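Local atomic coordinates of cytochrome c552 (Thermochromatium tepidum, PDB entry 5ZE8), a protein that carries five covalently attached c-type hemes of low redox potential and probably transfers electrons in a photosynthetic purple sulfur bacterium. Residues L44-C48 against L202-P208; D51-W56 against F267-S271; L159-I163 against Q218-S222. All coordinates share one frame; numbering follows the deposited sequence.

Contact 1: L44-C48 against L202-P208; sequences LCANC and LDGKTIP. With HEC (heme c), chain B.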
# COMPACT_ATOMS: atom_id res chain seq x y z
N LEU A 44 4.35 24.65 3.41
CA LEU A 44 4.80 25.42 4.55
C LEU A 44 5.81 24.62 5.36
O LEU A 44 6.89 25.10 5.63
CB LEU A 44 3.63 25.83 5.48
CG LEU A 44 4.18 26.53 6.76
CD1 LEU A 44 4.96 27.79 6.34
CD2 LEU A 44 3.14 26.86 7.76
N CYS A 45 5.53 23.36 5.61
CA CYS A 45 6.41 22.47 6.32
C CYS A 45 7.73 22.31 5.65
O CYS A 45 8.75 22.21 6.31
CB CYS A 45 5.72 21.10 6.52
SG CYS A 45 4.03 21.10 7.10
N ALA A 46 7.76 22.33 4.30
CA ALA A 46 8.93 22.13 3.50
C ALA A 46 9.93 23.22 3.72
O ALA A 46 11.09 22.97 3.50
CB ALA A 46 8.59 22.15 2.02
N ASN A 47 9.50 24.35 4.24
CA ASN A 47 10.51 25.39 4.59
C ASN A 47 11.58 24.94 5.53
O ASN A 47 12.72 25.40 5.40
CB ASN A 47 9.82 26.59 5.15
CG ASN A 47 9.09 27.39 4.10
OD1 ASN A 47 7.97 27.78 4.31
ND2 ASN A 47 9.75 27.65 2.98
N CYS A 48 11.26 24.05 6.51
CA CYS A 48 12.18 23.55 7.51
C CYS A 48 12.39 22.03 7.51
O CYS A 48 13.17 21.54 8.30
CB CYS A 48 11.69 24.01 8.86
SG CYS A 48 11.46 25.79 8.95
N LEU A 202 11.07 33.39 9.73
CA LEU A 202 12.06 32.61 9.01
C LEU A 202 12.36 33.38 7.71
O LEU A 202 11.40 33.65 6.95
CB LEU A 202 11.49 31.24 8.64
CG LEU A 202 12.32 30.36 7.72
CD1 LEU A 202 13.44 29.74 8.51
CD2 LEU A 202 11.40 29.27 7.18
N ASP A 203 13.61 33.76 7.46
CA ASP A 203 13.91 34.40 6.12
C ASP A 203 12.99 35.62 5.82
O ASP A 203 12.43 35.78 4.70
CB ASP A 203 13.74 33.33 5.00
CG ASP A 203 15.02 32.54 4.69
OD1 ASP A 203 15.38 31.63 5.47
OD2 ASP A 203 15.65 32.81 3.61
N GLY A 204 12.75 36.44 6.84
CA GLY A 204 11.81 37.54 6.74
C GLY A 204 10.30 37.28 6.72
O GLY A 204 9.52 38.22 6.64
N LYS A 205 9.86 36.02 6.73
CA LYS A 205 8.45 35.66 6.56
C LYS A 205 7.95 35.17 7.93
O LYS A 205 8.68 34.50 8.65
CB LYS A 205 8.42 34.53 5.53
CG LYS A 205 7.06 34.22 4.94
CD LYS A 205 7.18 33.36 3.67
CE LYS A 205 7.66 31.91 3.89
NZ LYS A 205 6.57 30.90 3.70
N THR A 206 6.75 35.56 8.35
CA THR A 206 6.24 35.09 9.63
C THR A 206 5.69 33.68 9.38
O THR A 206 4.95 33.46 8.39
CB THR A 206 5.21 36.05 10.30
OG1 THR A 206 3.88 35.76 9.89
CG2 THR A 206 5.53 37.48 9.97
N ILE A 207 6.14 32.76 10.22
CA ILE A 207 5.61 31.38 10.30
C ILE A 207 4.63 31.36 11.47
O ILE A 207 4.98 31.66 12.58
CB ILE A 207 6.72 30.34 10.53
CG1 ILE A 207 7.83 30.48 9.46
CG2 ILE A 207 6.15 28.89 10.60
CD1 ILE A 207 7.42 30.26 8.01
N PRO A 208 3.37 30.96 11.21
CA PRO A 208 2.47 30.95 12.37
C PRO A 208 2.90 29.89 13.43
O PRO A 208 3.64 28.92 13.09
CB PRO A 208 1.17 30.60 11.73
CG PRO A 208 1.52 29.70 10.58
CD PRO A 208 2.79 30.30 10.04
FE HEC B . 8.52 21.12 12.26
CHA HEC B . 10.36 19.15 14.39
CHB HEC B . 6.24 18.61 11.87
CHC HEC B . 6.73 23.05 10.05
CHD HEC B . 10.83 23.62 12.50
NA HEC B . 8.29 19.28 13.02
C1A HEC B . 9.16 18.66 13.90
C2A HEC B . 8.68 17.36 14.25
C3A HEC B . 7.52 17.18 13.51
C4A HEC B . 7.26 18.38 12.77
CMA HEC B . 6.60 15.97 13.54
CAA HEC B . 9.38 16.36 15.12
CBA HEC B . 9.36 16.65 16.62
CGA HEC B . 9.88 15.37 17.26
O1A HEC B . 11.10 15.17 17.31
O2A HEC B . 9.14 14.56 17.85
NB HEC B . 6.79 20.87 11.18
C1B HEC B . 6.03 19.74 11.16
C2B HEC B . 4.97 19.94 10.25
C3B HEC B . 5.06 21.16 9.68
C4B HEC B . 6.25 21.75 10.34
CMB HEC B . 3.95 18.79 9.99
CAB HEC B . 4.06 21.88 8.82
CBB HEC B . 2.69 21.91 9.23
NC HEC B . 8.75 23.00 11.46
C1C HEC B . 7.87 23.59 10.57
C2C HEC B . 8.41 24.84 10.13
C3C HEC B . 9.64 25.01 10.78
C4C HEC B . 9.81 23.88 11.63
CMC HEC B . 7.78 25.66 9.02
CAC HEC B . 10.65 26.12 10.68
CBC HEC B . 10.25 27.44 10.60
ND HEC B . 10.19 21.31 13.21
C1D HEC B . 11.00 22.44 13.19
C2D HEC B . 12.18 22.21 14.00
C3D HEC B . 12.06 20.98 14.53
C4D HEC B . 10.78 20.42 14.02
CMD HEC B . 13.34 23.17 14.23
CAD HEC B . 13.08 20.27 15.39
CBD HEC B . 14.00 19.37 14.57
CGD HEC B . 14.51 19.75 13.21
O1D HEC B . 15.45 20.61 13.14
O2D HEC B . 14.01 19.19 12.19
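The closest CA pairs are Leu44 with Ile207, 8.3 Å, and Asn47 with Leu202, 8.6 Å, so the backbones stand apart and side chains bridge the space between them. The 202-208 segment belongs to a two-stranded antiparallel hairpin, strands 200-202 and 205-207, closed by a type I' turn from Leu202 to Lys205. Leu44 carries one end of the contact with both of its methyl branches. With CG anti to the backbone N (chi1 174°), CD1 reaches Ile207 CD1 at 3.9 Å, the two side chains running past each other in opposite directions, while CD2 meets Pro208 CD at 4.1 Å. The same segment that carries Leu44 holds the heme attachment site: Cys45 and Cys48 are the two cysteines of the CXXCH motif of c-type cytochromes, and their SG atoms are bonded to CAB and CAC of the heme, respectively, each at 1.9 Å. Leu202 packs on the second cysteine. Its CD2 branch sits 3.9 Å from Cys48 SG and also touches Asn47 CB at 3.7 Å, placing a methyl group beside the thioether sulfur. Ile207 divides its branches, CD1 going to Leu44 and CG2 to the heme methyl CMC at 3.9 Å. Beyond the two segments, Ile207 touches Pro194 and Leu202 touches Pro192, while the carbonyl oxygen of Cys48 accepts a hydrogen bond from Lys191 NZ.

Contact 2: D51-W56 against F267-S271; sequences DIYRQW and FADHS. With HEC (heme c), chain D.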
# COMPACT_ATOMS: atom_id res chain seq x y z
N ASP A 51 14.00 17.61 3.46
CA ASP A 51 14.34 16.27 3.22
C ASP A 51 13.13 15.32 3.33
O ASP A 51 12.88 14.50 2.46
CB ASP A 51 15.52 15.82 4.08
CG ASP A 51 16.85 16.57 3.71
OD1 ASP A 51 17.01 16.96 2.56
OD2 ASP A 51 17.69 16.82 4.60
N ILE A 52 12.33 15.53 4.36
CA ILE A 52 11.09 14.72 4.52
C ILE A 52 10.09 15.11 3.44
O ILE A 52 9.44 14.23 2.86
CB ILE A 52 10.51 14.91 5.94
CG1 ILE A 52 11.28 13.96 6.88
CG2 ILE A 52 9.07 14.50 6.03
CD1 ILE A 52 11.08 14.24 8.34
N TYR A 53 9.98 16.43 3.15
CA TYR A 53 9.13 16.87 2.07
C TYR A 53 9.46 16.19 0.73
O TYR A 53 8.57 15.70 0.03
CB TYR A 53 9.18 18.40 1.88
CG TYR A 53 8.31 18.89 0.71
CD1 TYR A 53 6.95 19.10 0.86
CD2 TYR A 53 8.88 19.03 -0.53
CE1 TYR A 53 6.23 19.56 -0.19
CE2 TYR A 53 8.15 19.43 -1.61
CZ TYR A 53 6.82 19.66 -1.42
OH TYR A 53 6.16 20.06 -2.51
N ARG A 54 10.74 16.14 0.41
CA ARG A 54 11.13 15.50 -0.84
C ARG A 54 10.67 14.03 -0.92
O ARG A 54 10.12 13.56 -1.92
CB ARG A 54 12.64 15.55 -1.09
CG ARG A 54 13.08 14.80 -2.33
CD ARG A 54 14.51 15.16 -2.75
NE ARG A 54 15.25 15.45 -1.63
CZ ARG A 54 15.69 16.63 -1.15
NH1 ARG A 54 15.76 17.77 -1.81
NH2 ARG A 54 16.18 16.59 0.08
N GLN A 55 10.85 13.31 0.19
CA GLN A 55 10.44 11.90 0.24
C GLN A 55 8.93 11.76 0.14
O GLN A 55 8.44 10.91 -0.65
CB GLN A 55 10.95 11.31 1.53
CG GLN A 55 12.49 11.14 1.62
CD GLN A 55 12.98 10.82 3.02
OE1 GLN A 55 12.29 10.97 4.02
NE2 GLN A 55 14.31 10.52 3.08
N TRP A 56 8.23 12.56 0.93
CA TRP A 56 6.79 12.54 0.98
C TRP A 56 6.20 12.87 -0.40
O TRP A 56 5.25 12.22 -0.82
CB TRP A 56 6.24 13.50 2.06
CG TRP A 56 4.73 13.69 1.92
CD1 TRP A 56 3.77 12.84 2.31
CD2 TRP A 56 4.09 14.75 1.27
NE1 TRP A 56 2.57 13.28 1.92
CE2 TRP A 56 2.73 14.47 1.27
CE3 TRP A 56 4.54 15.93 0.70
CZ2 TRP A 56 1.81 15.29 0.72
CZ3 TRP A 56 3.59 16.74 0.08
CH2 TRP A 56 2.23 16.42 0.16
N PHE A 267 16.99 10.24 10.18
CA PHE A 267 15.58 10.57 10.53
C PHE A 267 14.70 9.57 9.80
O PHE A 267 15.20 8.87 8.92
CB PHE A 267 15.20 11.99 10.05
CG PHE A 267 15.40 12.23 8.58
CD1 PHE A 267 16.62 12.60 8.02
CD2 PHE A 267 14.31 12.04 7.69
CE1 PHE A 267 16.80 12.74 6.69
CE2 PHE A 267 14.49 12.18 6.36
CZ PHE A 267 15.72 12.58 5.83
N ALA A 268 13.44 9.57 10.18
CA ALA A 268 12.46 8.55 9.66
C ALA A 268 12.12 8.87 8.20
O ALA A 268 11.65 9.97 7.84
CB ALA A 268 11.17 8.46 10.50
N ASP A 269 12.51 7.99 7.31
CA ASP A 269 12.26 8.09 5.88
C ASP A 269 10.74 8.08 5.60
O ASP A 269 10.01 7.18 6.04
CB ASP A 269 12.94 6.94 5.15
CG ASP A 269 13.00 7.14 3.64
OD1 ASP A 269 12.18 7.77 2.99
OD2 ASP A 269 13.99 6.73 3.01
N HIS A 270 10.28 9.16 4.95
CA HIS A 270 8.84 9.31 4.60
C HIS A 270 8.50 8.86 3.17
O HIS A 270 7.36 9.09 2.68
CB HIS A 270 8.40 10.71 4.84
CG HIS A 270 8.11 11.04 6.26
ND1 HIS A 270 9.06 10.97 7.28
CD2 HIS A 270 6.98 11.56 6.81
CE1 HIS A 270 8.48 11.47 8.39
NE2 HIS A 270 7.22 11.79 8.13
N SER A 271 9.39 8.22 2.46
CA SER A 271 9.07 7.76 1.07
C SER A 271 7.94 6.74 1.06
O SER A 271 7.13 6.80 0.12
CB SER A 271 10.31 7.09 0.41
OG SER A 271 11.38 8.06 0.25
FE HEC D . 5.83 12.67 9.39
CHA HEC D . 7.85 11.49 11.96
CHB HEC D . 7.41 15.64 9.49
CHC HEC D . 4.25 13.59 6.41
CHD HEC D . 3.81 9.98 9.69
NA HEC D . 7.32 13.40 10.47
C1A HEC D . 8.04 12.78 11.45
C2A HEC D . 9.11 13.64 11.88
C3A HEC D . 8.98 14.84 11.19
C4A HEC D . 7.87 14.66 10.33
CMA HEC D . 9.83 16.10 11.24
CAA HEC D . 10.21 13.20 12.87
CBA HEC D . 11.31 12.58 12.00
CGA HEC D . 12.49 12.13 12.85
O1A HEC D . 12.92 12.87 13.78
O2A HEC D . 13.12 11.12 12.52
NB HEC D . 5.81 14.31 8.17
C1B HEC D . 6.51 15.40 8.45
C2B HEC D . 6.26 16.36 7.39
C3B HEC D . 5.43 15.79 6.49
C4B HEC D . 5.10 14.49 7.02
CMB HEC D . 6.94 17.71 7.28
CAB HEC D . 4.97 16.21 5.16
CBB HEC D . 5.95 16.57 4.22
NC HEC D . 4.34 11.93 8.28
C1C HEC D . 3.84 12.40 7.07
C2C HEC D . 2.82 11.55 6.59
C3C HEC D . 2.60 10.56 7.54
C4C HEC D . 3.59 10.79 8.58
CMC HEC D . 2.01 11.84 5.34
CAC HEC D . 1.61 9.44 7.48
CBC HEC D . 1.53 8.59 6.32
ND HEC D . 5.83 11.10 10.55
C1D HEC D . 4.89 10.09 10.54
C2D HEC D . 5.19 9.05 11.57
C3D HEC D . 6.31 9.48 12.18
C4D HEC D . 6.73 10.76 11.56
CMD HEC D . 4.34 7.88 11.93
CAD HEC D . 7.01 8.78 13.31
CBD HEC D . 7.96 7.70 12.79
CGD HEC D . 8.33 6.74 13.92
O1D HEC D . 8.04 5.54 13.87
O2D HEC D . 9.02 7.16 14.83
O HOH W 1 15.43 9.14 5.61
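Gln55 and His270 are joined by the hydrogen bond that links the segments directly: His270 N donates to Gln55 OE1 at 2.9 Å, nearly straight at 168°, approaching from well above the carbonyl plane. The Gln55 chain runs extended beyond CG, which brings its amide over the carboxylate of Asp269; the two planes are 15° apart and stacked. That carboxylate folds back on its own segment. Asp269 OD1 accepts from Ser271 N, an Asx turn, and on its syn lone pair from Ser271 OG at 2.9 Å. A water takes a hydrogen bond from Gln55 NE2 and returns a weak one to Phe267 O.

The apolar part centres on Ile52. Its CG2 methyl lies over the middle of the His270 ring, a CH-pi contact 3.6 Å from the centroid and 9° off the ring normal, while CG1 meets Phe267 CD2 at 3.7 Å and CD1 turns to the heme. Asp51 CB adds a contact at Phe267 CZ, and Gln55 OE1 lies at the edge of the same ring.

The third group of bonds is to the heme. His270 NE2 binds the iron at 2.1 Å, with His131 as the second protein ligand. The ring's rotation is fixed at its other nitrogen, where ND1 donates to Ala268 O at 2.8 Å, close to the ring plane. Ala268 N in turn donates to the heme propionate O2A at 2.8 Å.

Helix 50-57 thus lies against the loop that follows strand 267-268, with Tyr53 and Trp56 packing on helix 42-46 and Trp56 NE1 hydrogen-bonded to Val125 O.

Contact 3: L159-I163 against Q218-S222; sequences LQAPI and QLRTS. With HEC (heme c), chain B.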
# COMPACT_ATOMS: atom_id res chain seq x y z
N LEU A 159 -0.40 19.53 16.15
CA LEU A 159 0.45 18.54 15.58
C LEU A 159 0.89 17.58 16.64
O LEU A 159 1.06 17.90 17.83
CB LEU A 159 1.70 19.22 15.00
CG LEU A 159 1.53 20.12 13.80
CD1 LEU A 159 2.84 20.70 13.31
CD2 LEU A 159 0.93 19.36 12.67
N GLN A 160 1.07 16.35 16.19
CA GLN A 160 1.41 15.18 17.04
C GLN A 160 2.75 14.67 16.62
O GLN A 160 3.00 14.46 15.42
CB GLN A 160 0.35 14.10 16.93
CG GLN A 160 -1.05 14.55 17.18
CD GLN A 160 -1.33 14.92 18.67
OE1 GLN A 160 -1.03 14.14 19.61
NE2 GLN A 160 -1.86 16.16 18.91
N ALA A 161 3.66 14.49 17.58
CA ALA A 161 5.04 14.10 17.27
C ALA A 161 5.55 12.98 18.13
O ALA A 161 5.09 12.84 19.22
CB ALA A 161 5.92 15.29 17.47
N PRO A 162 6.55 12.22 17.68
CA PRO A 162 7.03 11.08 18.50
C PRO A 162 7.66 11.49 19.78
O PRO A 162 7.47 10.82 20.79
CB PRO A 162 8.03 10.39 17.56
CG PRO A 162 8.34 11.31 16.47
CD PRO A 162 7.23 12.30 16.37
N ILE A 163 8.39 12.61 19.77
CA ILE A 163 9.01 13.16 21.04
C ILE A 163 8.46 14.52 21.43
O ILE A 163 8.26 14.79 22.62
CB ILE A 163 10.49 13.36 20.87
CG1 ILE A 163 11.16 12.11 20.29
CG2 ILE A 163 11.17 13.81 22.20
CD1 ILE A 163 11.01 10.99 21.24
N GLN A 218 0.90 6.98 19.55
CA GLN A 218 0.34 7.15 18.20
C GLN A 218 1.39 7.12 17.11
O GLN A 218 1.22 6.42 16.09
CB GLN A 218 -0.42 8.49 18.11
CG GLN A 218 -0.97 8.85 16.74
CD GLN A 218 -1.97 7.90 16.12
OE1 GLN A 218 -2.75 7.21 16.83
NE2 GLN A 218 -2.01 7.87 14.77
N LEU A 219 2.43 7.88 17.29
CA LEU A 219 3.41 8.06 16.22
C LEU A 219 4.37 6.88 16.01
O LEU A 219 4.92 6.68 14.92
CB LEU A 219 4.25 9.33 16.45
CG LEU A 219 3.66 10.65 15.94
CD1 LEU A 219 3.61 10.71 14.42
CD2 LEU A 219 2.33 10.98 16.56
N ARG A 220 4.68 6.13 17.08
CA ARG A 220 5.69 5.10 16.99
C ARG A 220 5.16 3.71 16.80
O ARG A 220 5.99 2.77 16.56
CB ARG A 220 6.62 5.10 18.21
CG ARG A 220 7.39 6.36 18.48
CD ARG A 220 8.64 5.91 19.21
NE ARG A 220 9.44 7.05 19.66
CZ ARG A 220 10.41 7.61 18.99
NH1 ARG A 220 10.73 7.24 17.76
NH2 ARG A 220 10.99 8.66 19.50
N THR A 221 3.85 3.50 16.91
CA THR A 221 3.26 2.18 16.73
C THR A 221 2.33 2.14 15.50
O THR A 221 2.12 3.15 14.83
CB THR A 221 2.41 1.77 17.95
OG1 THR A 221 1.16 2.47 17.97
CG2 THR A 221 3.20 2.05 19.22
N SER A 222 1.78 0.96 15.21
CA SER A 222 0.91 0.80 14.12
C SER A 222 -0.33 1.62 14.22
O SER A 222 -1.05 1.74 13.19
CB SER A 222 0.54 -0.67 13.88
OG SER A 222 -0.29 -1.20 14.94
FE HEC B . 8.52 21.12 12.26
CHA HEC B . 10.36 19.15 14.39
CHB HEC B . 6.24 18.61 11.87
CHC HEC B . 6.73 23.05 10.05
CHD HEC B . 10.83 23.62 12.50
NA HEC B . 8.29 19.28 13.02
C1A HEC B . 9.16 18.66 13.90
C2A HEC B . 8.68 17.36 14.25
C3A HEC B . 7.52 17.18 13.51
C4A HEC B . 7.26 18.38 12.77
CMA HEC B . 6.60 15.97 13.54
CAA HEC B . 9.38 16.36 15.12
CBA HEC B . 9.36 16.65 16.62
CGA HEC B . 9.88 15.37 17.26
O1A HEC B . 11.10 15.17 17.31
O2A HEC B . 9.14 14.56 17.85
NB HEC B . 6.79 20.87 11.18
C1B HEC B . 6.03 19.74 11.16
C2B HEC B . 4.97 19.94 10.25
C3B HEC B . 5.06 21.16 9.68
C4B HEC B . 6.25 21.75 10.34
CMB HEC B . 3.95 18.79 9.99
CAB HEC B . 4.06 21.88 8.82
CBB HEC B . 2.69 21.91 9.23
NC HEC B . 8.75 23.00 11.46
C1C HEC B . 7.87 23.59 10.57
C2C HEC B . 8.41 24.84 10.13
C3C HEC B . 9.64 25.01 10.78
C4C HEC B . 9.81 23.88 11.63
CMC HEC B . 7.78 25.66 9.02
CAC HEC B . 10.65 26.12 10.68
CBC HEC B . 10.25 27.44 10.60
ND HEC B . 10.19 21.31 13.21
C1D HEC B . 11.00 22.44 13.19
C2D HEC B . 12.18 22.21 14.00
C3D HEC B . 12.06 20.98 14.53
C4D HEC B . 10.78 20.42 14.02
CMD HEC B . 13.34 23.17 14.23
CAD HEC B . 13.08 20.27 15.39
CBD HEC B . 14.00 19.37 14.57
CGD HEC B . 14.51 19.75 13.21
O1D HEC B . 15.45 20.61 13.14
O2D HEC B . 14.01 19.19 12.19
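Where strand 159-161 ends at Pro162 and Ile163, the chain forms part of a heme propionate site and packs on Leu219 and Arg220 of helix 216-220. Strand 159-161 pairs in parallel with 212-214, whose chain leads directly into that helix, so the contact packs the strand's end on the helix that follows its parallel partner. Pro162 and Leu219 are the nearest pair of CA atoms, 5.2 Å apart. Leu219 fits its branched end against the strand: CD2 touches Gln160 CB at 3.7 Å, and CG lies 3.7 Å from Pro162 N and close to the proline ring at CD. Replacing Leu219 with an alanine would probably open a gap between the helix and Gln160 and Pro162, leaving the strand end without its apolar partner. Pro162 also packs on Arg220, its CB lying over the centre of one face of the guanidinium, 3.9 Å from CZ. The arginine gets there by an extended run from CG to NE, and its end comes to about 3 Å from the heme whose iron His270 binds, which Leu219 touches as well. Polar atoms of buried Gln160 look to other partners: OE1 accepts from Asn215 ND2, NE2 donates to Glu213, and its backbone O takes a hydrogen bond from ND1 of His131, probably helping to orient that histidine, the other ligand of the same iron. Ala161 CB lies 3.3 Å from propionate O2A of the heme attached to Cys45 and Cys48, and Ile163 N donates to this same oxygen at 2.8 Å, with an N-H...O angle of 154°.

Along the chain the six segments come in the order 44-48, 51-56, 159-163, 202-208, 218-222 and 267-271, so contact 3 is nested within contact 2 and contact 1 crosses both. The centres of contacts 2 and 3 are about 15 Å apart, those of contacts 1 and 2 about 18 Å, and those of contacts 1 and 3 about 23 Å. Consecutive helices 42-46 and 50-57 join contacts 1 and 2, where Ala46 CB touches Tyr53 CG at 3.5 Å. Contacts 1 and 3 share one heme; contact 2 supplies an iron ligand to a second, which Cys45, Leu219 and Arg220 also touch. Segments distant in the chain thus gather round two neighbouring hemes, consistent with electron transfer between them.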